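Local coordinates for protein 3-carboxy-cis,cis-muconate cycloisomerase (Acinetobacter calcoaceticus, PDB 1Q5N) that belongs to the fumarase/aspartase superfamily of mostly helical, homotetrameric enzymes, at residues K404-Q412 / S423-P431; L26-E34 / I81-L89. All blocks are in the same frame, centred on the assembly; numbering follows the deposited sequence.

Contact 1. Residues K404-Q412 / S423-P431; sequences KHLKDIISQ and SQLDEIFKP
Lys407 and Phe429 lie where the short helices 406-410 and 423-428 pass each other, their axes 11.0 Å apart at closest approach and their directions at 144°, nearer antiparallel than parallel. Phe429 buries more surface in the contact than any other residue. One face of its ring is covered by Lys407, whose CB stands 3.8 Å from the ring centroid and almost on the ring normal, a CH-pi contact. With CG anti to the backbone N (chi1 -170°), the Lys407 chain continues over the ring, its CG 3.9 Å from Phe429 CD1, and then bends at chi3 to bring NZ to Asp426. Lys407 NZ lies 2.8 Å from Asp426 OD1, a salt bridge approached from above the carboxylate plane, and a water joins the same NZ to Asp426 O. His405 is the N-cap of helix 406-410: its ND1 accepts from Lys407 N, nearly in the imidazole plane, while the ring edge at CE1 lies 3.9 Å from Phe429 CD2. Farther along, Leu425 CD1 packs against Ser411 CB at 3.5 Å, and Ile410 CG2 approaches both Leu425 CD1 and Phe429 CE1. Among the neighbouring helices, Val375 of helix 372-383 touches Ile410 and Phe429, Ala395 of helix 385-402 touches Leu406 and Ile410, and Glu364 of helix 356-364 touches His405, joining the contact to the helical C-terminal region.

Contact 2. Residues L26-E34 / I81-L89; sequences LVSYMVEAE and IAIPFVKQL
Phe85 is the knob of this contact: its side chain enters a hollow on helix 26-34 formed by Val27, Met30, Val31 and Glu34, residues one helical turn apart along two neighbouring rows. The two helix segments cross at -64°, with axes 11.6 Å apart. Phe85 reaches into the hollow with its CG anti to the backbone N (chi1 155°); Met30 takes a face of the ring, the two valines share the corner at CE1, and Glu34 CG lies at the edge by CE2. Over the face, Met30 CB lies off centre above the plane, 3.7 Å from Phe85 CZ, and its SD stands above the same ring at 4.7 Å from the centroid, a Met-aromatic contact at some distance. Bending at chi3 (82°), the Met30 chain carries CE across to helix 82-89, where it lies 3.6 Å from Ala82 CA and also touches Phe85 CD2. On the far rim, Val27 CG1 and Val31 CG2 both sit 3.8 Å from Phe85 CE1, the valine of the second turn meeting the ring at its edge. Glu34 closes the hollow with its aliphatic part, CG being 3.9 Å from Phe85 CE2, while its CB and CG also rest on Leu89 CD2. Its carboxylate crosses Val86 at about a right angle, OE2 near Val86 CG2, and OE2 is hydrogen-bonded to His105 ND1. At the other end Leu26 CD2 and Ile81 CD1 meet tip to tip at 3.8 Å, and Tyr8 of a second subunit packs on both residues. A single knob in a hole of four residues between helices crossed at this steep angle, apolar except for one carboxylate bonded through OE2 to His105, here joins helices 23-43 and 82-94 within the helical N-terminal part of a lyase-family subunit.

Contact 1 and contact 2 lie on opposite sides of the chain's centre, their own centres about 75 Å apart, and share no helix. Contact 2 belongs to the buried interior of the lyase-family region and is touched by a second subunit, whereas contact 1 is only partly buried, in the C-terminal region of the chain, and meets no other subunit. In both, a phenylalanine lies between two helices, but its cover differs with place: the aliphatic part of a charged lysine in 404-412/423-431, a methionine in 26-34/81-89. No hydrogen bond crosses contact 2; the one acid that touches across it, Glu34, is hydrogen-bonded through OE2 to His105, outside the two segments.

Contact 1. Residues K404-Q412 / S423-P431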
loop_
_atom_site.group_PDB
_atom_site.type_symbol
_atom_site.label_atom_id
_atom_site.label_comp_id
_atom_site.label_asym_id
_atom_site.label_seq_id
_atom_site.Cartn_x
_atom_site.Cartn_y
_atom_site.Cartn_z
ATOM N N LYS A 404 23.680 43.906 -7.411
ATOM C CA LYS A 404 25.119 43.799 -7.201
ATOM C C LYS A 404 25.316 42.671 -6.227
ATOM O O LYS A 404 24.369 42.277 -5.561
ATOM C CB LYS A 404 25.693 45.054 -6.526
ATOM C CG LYS A 404 25.728 46.301 -7.372
ATOM C CD LYS A 404 27.178 46.667 -7.678
ATOM C CE LYS A 404 27.296 48.021 -8.385
ATOM N NZ LYS A 404 26.878 47.927 -9.856
ATOM N N HIS A 405 26.553 42.188 -6.114
ATOM C CA HIS A 405 26.868 41.144 -5.156
ATOM C C HIS A 405 26.749 41.777 -3.749
ATOM O O HIS A 405 27.127 42.936 -3.524
ATOM C CB HIS A 405 28.295 40.638 -5.418
ATOM C CG HIS A 405 28.663 39.381 -4.682
ATOM N ND1 HIS A 405 28.929 39.357 -3.324
ATOM C CD2 HIS A 405 28.808 38.101 -5.117
ATOM C CE1 HIS A 405 29.209 38.115 -2.955
ATOM N NE2 HIS A 405 29.142 37.332 -4.020
ATOM N N LEU A 406 26.218 41.026 -2.796
ATOM C CA LEU A 406 26.103 41.552 -1.453
ATOM C C LEU A 406 27.459 42.032 -0.905
ATOM O O LEU A 406 27.485 42.948 -0.085
ATOM C CB LEU A 406 25.496 40.499 -0.501
ATOM C CG LEU A 406 25.250 40.971 0.941
ATOM C CD1 LEU A 406 24.186 42.100 1.013
ATOM C CD2 LEU A 406 24.825 39.788 1.759
ATOM N N LYS A 407 28.569 41.411 -1.316
ATOM C CA LYS A 407 29.881 41.834 -0.792
ATOM C C LYS A 407 30.155 43.296 -1.228
ATOM O O LYS A 407 30.590 44.109 -0.430
ATOM C CB LYS A 407 31.042 40.900 -1.253
ATOM C CG LYS A 407 32.381 41.189 -0.528
ATOM C CD LYS A 407 33.489 40.133 -0.794
ATOM C CE LYS A 407 34.273 40.369 -2.092
ATOM N NZ LYS A 407 35.123 39.166 -2.432
ATOM N N ASP A 408 29.867 43.617 -2.483
ATOM C CA ASP A 408 30.055 44.965 -2.985
ATOM C C ASP A 408 29.291 45.977 -2.172
ATOM O O ASP A 408 29.820 47.049 -1.889
ATOM C CB ASP A 408 29.631 45.058 -4.437
ATOM C CG ASP A 408 30.463 44.142 -5.322
ATOM O OD1 ASP A 408 31.612 43.785 -4.882
ATOM O OD2 ASP A 408 29.978 43.794 -6.443
ATOM N N ILE A 409 28.076 45.640 -1.745
ATOM C CA ILE A 409 27.281 46.586 -0.979
ATOM C C ILE A 409 27.745 46.691 0.475
ATOM O O ILE A 409 27.933 47.769 1.021
ATOM C CB ILE A 409 25.779 46.187 -0.980
ATOM C CG1 ILE A 409 25.238 46.211 -2.395
ATOM C CG2 ILE A 409 24.999 47.054 -0.010
ATOM C CD1 ILE A 409 25.490 47.471 -3.156
ATOM N N ILE A 410 27.942 45.563 1.118
ATOM C CA ILE A 410 28.324 45.627 2.499
ATOM C C ILE A 410 29.682 46.293 2.703
ATOM O O ILE A 410 29.868 46.995 3.696
ATOM C CB ILE A 410 28.256 44.211 3.144
ATOM C CG1 ILE A 410 27.351 44.281 4.367
ATOM C CG2 ILE A 410 29.609 43.725 3.591
ATOM C CD1 ILE A 410 26.302 43.251 4.339
ATOM N N SER A 411 30.607 46.111 1.755
ATOM C CA SER A 411 31.951 46.686 1.900
ATOM C C SER A 411 32.001 48.219 1.870
ATOM O O SER A 411 32.999 48.816 2.295
ATOM C CB SER A 411 32.915 46.133 0.834
ATOM O OG SER A 411 32.550 46.637 -0.434
ATOM N N GLN A 412 30.954 48.864 1.360
ATOM C CA GLN A 412 30.962 50.320 1.352
ATOM C C GLN A 412 30.055 50.925 2.439
ATOM O O GLN A 412 29.771 52.107 2.422
ATOM C CB GLN A 412 30.651 50.861 -0.063
ATOM C CG GLN A 412 29.221 50.731 -0.581
ATOM C CD GLN A 412 29.151 50.602 -2.137
ATOM O OE1 GLN A 412 28.066 50.705 -2.759
ATOM N NE2 GLN A 412 30.309 50.353 -2.755
ATOM N N SER A 423 40.431 42.519 3.309
ATOM C CA SER A 423 40.800 41.123 3.363
ATOM C C SER A 423 39.946 40.328 4.357
ATOM O O SER A 423 39.604 39.182 4.066
ATOM C CB SER A 423 42.299 40.963 3.649
ATOM O OG SER A 423 42.579 41.053 5.030
ATOM N N GLN A 424 39.593 40.912 5.508
ATOM C CA GLN A 424 38.743 40.211 6.484
ATOM C C GLN A 424 37.310 40.008 5.918
ATOM O O GLN A 424 36.626 39.041 6.255
ATOM C CB GLN A 424 38.647 40.988 7.794
ATOM C CG GLN A 424 39.899 41.003 8.654
ATOM C CD GLN A 424 39.824 42.082 9.744
ATOM O OE1 GLN A 424 39.484 43.239 9.470
ATOM N NE2 GLN A 424 40.136 41.707 10.977
ATOM N N LEU A 425 36.870 40.936 5.077
ATOM C CA LEU A 425 35.579 40.834 4.450
ATOM C C LEU A 425 35.597 39.696 3.428
ATOM O O LEU A 425 34.609 38.967 3.309
ATOM C CB LEU A 425 35.203 42.128 3.729
ATOM C CG LEU A 425 34.426 43.141 4.559
ATOM C CD1 LEU A 425 33.806 44.173 3.615
ATOM C CD2 LEU A 425 33.335 42.452 5.356
ATOM N N ASP A 426 36.687 39.554 2.673
ATOM C CA ASP A 426 36.742 38.472 1.708
ATOM C C ASP A 426 36.682 37.120 2.421
ATOM O O ASP A 426 36.147 36.161 1.883
ATOM C CB ASP A 426 38.006 38.535 0.827
ATOM C CG ASP A 426 38.014 39.740 -0.109
ATOM O OD1 ASP A 426 36.925 40.230 -0.508
ATOM O OD2 ASP A 426 39.125 40.196 -0.458
ATOM N N GLU A 427 37.217 37.047 3.634
ATOM C CA GLU A 427 37.199 35.794 4.379
ATOM C C GLU A 427 35.802 35.487 4.899
ATOM O O GLU A 427 35.345 34.351 4.852
ATOM C CB GLU A 427 38.194 35.833 5.541
ATOM C CG GLU A 427 39.652 35.749 5.093
ATOM C CD GLU A 427 40.018 34.407 4.432
ATOM O OE1 GLU A 427 39.719 34.175 3.222
ATOM O OE2 GLU A 427 40.614 33.568 5.147
ATOM N N ILE A 428 35.134 36.507 5.405
ATOM C CA ILE A 428 33.785 36.357 5.889
ATOM C C ILE A 428 32.852 35.858 4.753
ATOM O O ILE A 428 31.964 35.069 4.987
ATOM C CB ILE A 428 33.326 37.693 6.519
ATOM C CG1 ILE A 428 33.843 37.725 7.963
ATOM C CG2 ILE A 428 31.797 37.826 6.513
ATOM C CD1 ILE A 428 34.175 39.126 8.462
ATOM N N PHE A 429 33.105 36.260 3.521
ATOM C CA PHE A 429 32.271 35.827 2.407
ATOM C C PHE A 429 32.615 34.483 1.734
ATOM O O PHE A 429 31.951 34.117 0.772
ATOM C CB PHE A 429 32.196 36.928 1.321
ATOM C CG PHE A 429 31.094 37.929 1.555
ATOM C CD1 PHE A 429 31.251 38.957 2.486
ATOM C CD2 PHE A 429 29.874 37.816 0.873
ATOM C CE1 PHE A 429 30.205 39.853 2.746
ATOM C CE2 PHE A 429 28.821 38.697 1.118
ATOM C CZ PHE A 429 28.979 39.718 2.052
ATOM N N LYS A 430 33.641 33.771 2.212
ATOM C CA LYS A 430 33.994 32.476 1.629
ATOM C C LYS A 430 33.085 31.402 2.212
ATOM O O LYS A 430 32.941 31.299 3.429
ATOM C CB LYS A 430 35.459 32.113 1.910
ATOM C CG LYS A 430 36.441 33.157 1.392
ATOM C CD LYS A 430 37.894 32.670 1.193
ATOM C CE LYS A 430 38.676 33.765 0.399
ATOM N NZ LYS A 430 39.860 33.301 -0.411
ATOM N N PRO A 431 32.458 30.590 1.341
ATOM C CA PRO A 431 31.531 29.489 1.711
ATOM C C PRO A 431 32.126 28.595 2.796
ATOM O O PRO A 431 31.425 28.195 3.725
ATOM C CB PRO A 431 31.340 28.719 0.412
ATOM C CG PRO A 431 31.597 29.733 -0.664
ATOM C CD PRO A 431 32.719 30.622 -0.113
HETATM O O HOH W 1 35.154 36.560 -0.813
#

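Contact 2. Residues L26-E34 / I81-L89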
loop_
_atom_site.group_PDB
_atom_site.type_symbol
_atom_site.label_atom_id
_atom_site.label_comp_id
_atom_site.label_asym_id
_atom_site.label_seq_id
_atom_site.Cartn_x
_atom_site.Cartn_y
_atom_site.Cartn_z
ATOM N N LEU A 26 14.659 -23.062 -6.252
ATOM C CA LEU A 26 13.665 -23.340 -5.221
ATOM C C LEU A 26 13.544 -24.858 -5.015
ATOM O O LEU A 26 13.624 -25.353 -3.885
ATOM C CB LEU A 26 12.286 -22.733 -5.568
ATOM C CG LEU A 26 11.186 -23.131 -4.550
ATOM C CD1 LEU A 26 11.486 -22.541 -3.163
ATOM C CD2 LEU A 26 9.833 -22.697 -5.058
ATOM N N VAL A 27 13.378 -25.591 -6.120
ATOM C CA VAL A 27 13.283 -27.059 -6.054
ATOM C C VAL A 27 14.591 -27.662 -5.493
ATOM O O VAL A 27 14.562 -28.660 -4.779
ATOM C CB VAL A 27 12.954 -27.675 -7.430
ATOM C CG1 VAL A 27 12.977 -29.214 -7.306
ATOM C CG2 VAL A 27 11.554 -27.188 -7.915
ATOM N N SER A 28 15.727 -27.030 -5.778
ATOM C CA SER A 28 17.001 -27.484 -5.251
ATOM C C SER A 28 16.997 -27.423 -3.747
ATOM O O SER A 28 17.420 -28.357 -3.070
ATOM C CB SER A 28 18.128 -26.581 -5.721
ATOM O OG SER A 28 18.984 -27.331 -6.525
ATOM N N TYR A 29 16.521 -26.299 -3.219
ATOM C CA TYR A 29 16.482 -26.103 -1.772
ATOM C C TYR A 29 15.474 -27.056 -1.133
ATOM O O TYR A 29 15.669 -27.501 0.004
ATOM C CB TYR A 29 16.122 -24.646 -1.424
ATOM C CG TYR A 29 17.221 -23.647 -1.697
ATOM C CD1 TYR A 29 18.360 -23.608 -0.887
ATOM C CD2 TYR A 29 17.085 -22.668 -2.695
ATOM C CE1 TYR A 29 19.331 -22.627 -1.040
ATOM C CE2 TYR A 29 18.078 -21.661 -2.866
ATOM C CZ TYR A 29 19.196 -21.656 -2.024
ATOM O OH TYR A 29 20.197 -20.710 -2.145
ATOM N N MET A 30 14.406 -27.381 -1.855
ATOM C CA MET A 30 13.418 -28.317 -1.296
ATOM C C MET A 30 14.057 -29.705 -1.181
ATOM O O MET A 30 13.833 -30.434 -0.178
ATOM C CB MET A 30 12.153 -28.385 -2.168
ATOM C CG MET A 30 11.306 -27.092 -2.052
ATOM S SD MET A 30 9.946 -27.043 -3.252
ATOM C CE MET A 30 8.835 -28.006 -2.357
ATOM N N VAL A 31 14.843 -30.058 -2.198
ATOM C CA VAL A 31 15.547 -31.330 -2.191
ATOM C C VAL A 31 16.476 -31.313 -0.965
ATOM O O VAL A 31 16.491 -32.255 -0.160
ATOM C CB VAL A 31 16.377 -31.516 -3.474
ATOM C CG1 VAL A 31 17.402 -32.683 -3.292
ATOM C CG2 VAL A 31 15.432 -31.792 -4.671
ATOM N N GLU A 32 17.201 -30.221 -0.793
ATOM C CA GLU A 32 18.109 -30.123 0.325
ATOM C C GLU A 32 17.388 -30.328 1.666
ATOM O O GLU A 32 17.910 -30.997 2.583
ATOM C CB GLU A 32 18.781 -28.765 0.283
ATOM C CG GLU A 32 19.887 -28.543 1.310
ATOM C CD GLU A 32 20.611 -27.193 1.072
ATOM O OE1 GLU A 32 20.650 -26.716 -0.103
ATOM O OE2 GLU A 32 21.151 -26.617 2.051
ATOM N N ALA A 33 16.195 -29.737 1.787
ATOM C CA ALA A 33 15.392 -29.886 3.002
ATOM C C ALA A 33 14.967 -31.371 3.253
ATOM O O ALA A 33 14.920 -31.830 4.407
ATOM C CB ALA A 33 14.140 -29.013 2.919
ATOM N N GLU A 34 14.605 -32.080 2.175
ATOM C CA GLU A 34 14.189 -33.480 2.274
ATOM C C GLU A 34 15.367 -34.373 2.729
ATOM O O GLU A 34 15.210 -35.223 3.613
ATOM C CB GLU A 34 13.623 -33.950 0.937
ATOM C CG GLU A 34 12.274 -33.339 0.576
ATOM C CD GLU A 34 11.127 -33.833 1.446
ATOM O OE1 GLU A 34 11.342 -34.614 2.388
ATOM O OE2 GLU A 34 9.990 -33.436 1.187
ATOM N N ILE A 81 3.497 -26.258 -4.554
ATOM C CA ILE A 81 4.518 -26.999 -5.229
ATOM C C ILE A 81 4.990 -28.231 -4.496
ATOM O O ILE A 81 5.401 -29.198 -5.133
ATOM C CB ILE A 81 5.749 -26.118 -5.436
ATOM C CG1 ILE A 81 5.336 -24.875 -6.205
ATOM C CG2 ILE A 81 6.824 -26.876 -6.224
ATOM C CD1 ILE A 81 6.441 -23.826 -6.199
ATOM N N ALA A 82 4.940 -28.207 -3.168
ATOM C CA ALA A 82 5.486 -29.331 -2.421
ATOM C C ALA A 82 4.823 -30.671 -2.704
ATOM O O ALA A 82 5.518 -31.673 -2.850
ATOM C CB ALA A 82 5.460 -29.045 -0.940
ATOM N N ILE A 83 3.497 -30.691 -2.801
ATOM C CA ILE A 83 2.773 -31.941 -3.026
ATOM C C ILE A 83 3.218 -32.714 -4.284
ATOM O O ILE A 83 3.594 -33.871 -4.186
ATOM C CB ILE A 83 1.224 -31.667 -2.995
ATOM C CG1 ILE A 83 0.776 -31.452 -1.539
ATOM C CG2 ILE A 83 0.431 -32.837 -3.578
ATOM C CD1 ILE A 83 -0.601 -30.878 -1.390
ATOM N N PRO A 84 3.207 -32.080 -5.465
ATOM C CA PRO A 84 3.623 -32.789 -6.675
ATOM C C PRO A 84 5.137 -33.010 -6.647
ATOM O O PRO A 84 5.653 -33.908 -7.279
ATOM C CB PRO A 84 3.227 -31.834 -7.792
ATOM C CG PRO A 84 2.219 -30.910 -7.154
ATOM C CD PRO A 84 2.727 -30.727 -5.794
ATOM N N PHE A 85 5.852 -32.167 -5.924
ATOM C CA PHE A 85 7.277 -32.329 -5.857
ATOM C C PHE A 85 7.602 -33.619 -5.075
ATOM O O PHE A 85 8.475 -34.379 -5.479
ATOM C CB PHE A 85 7.895 -31.110 -5.183
ATOM C CG PHE A 85 9.210 -31.384 -4.535
ATOM C CD1 PHE A 85 10.386 -31.379 -5.275
ATOM C CD2 PHE A 85 9.286 -31.632 -3.170
ATOM C CE1 PHE A 85 11.619 -31.629 -4.648
ATOM C CE2 PHE A 85 10.512 -31.881 -2.538
ATOM C CZ PHE A 85 11.669 -31.872 -3.269
ATOM N N VAL A 86 6.908 -33.845 -3.960
ATOM C CA VAL A 86 7.104 -35.032 -3.149
ATOM C C VAL A 86 6.815 -36.269 -3.996
ATOM O O VAL A 86 7.601 -37.187 -3.963
ATOM C CB VAL A 86 6.211 -35.011 -1.846
ATOM C CG1 VAL A 86 6.089 -36.401 -1.222
ATOM C CG2 VAL A 86 6.854 -34.138 -0.813
ATOM N N LYS A 87 5.719 -36.290 -4.764
ATOM C CA LYS A 87 5.424 -37.455 -5.610
ATOM C C LYS A 87 6.634 -37.761 -6.477
ATOM O O LYS A 87 7.150 -38.877 -6.478
ATOM C CB LYS A 87 4.251 -37.210 -6.565
ATOM C CG LYS A 87 2.998 -36.762 -5.909
ATOM C CD LYS A 87 2.373 -37.847 -5.064
ATOM C CE LYS A 87 1.136 -38.428 -5.769
ATOM N NZ LYS A 87 0.074 -37.366 -6.010
ATOM N N GLN A 88 7.081 -36.759 -7.224
ATOM C CA GLN A 88 8.202 -36.945 -8.102
ATOM C C GLN A 88 9.488 -37.402 -7.432
ATOM O O GLN A 88 10.180 -38.261 -7.958
ATOM C CB GLN A 88 8.487 -35.670 -8.905
ATOM C CG GLN A 88 7.488 -35.484 -10.024
ATOM C CD GLN A 88 8.002 -34.547 -11.099
ATOM O OE1 GLN A 88 9.163 -34.651 -11.529
ATOM N NE2 GLN A 88 7.144 -33.630 -11.547
ATOM N N LEU A 89 9.820 -36.821 -6.288
ATOM C CA LEU A 89 11.048 -37.197 -5.627
ATOM C C LEU A 89 10.942 -38.618 -5.140
ATOM O O LEU A 89 11.943 -39.341 -5.112
ATOM C CB LEU A 89 11.336 -36.306 -4.433
ATOM C CG LEU A 89 12.652 -36.647 -3.733
ATOM C CD1 LEU A 89 13.792 -36.275 -4.644
ATOM C CD2 LEU A 89 12.774 -35.906 -2.398
#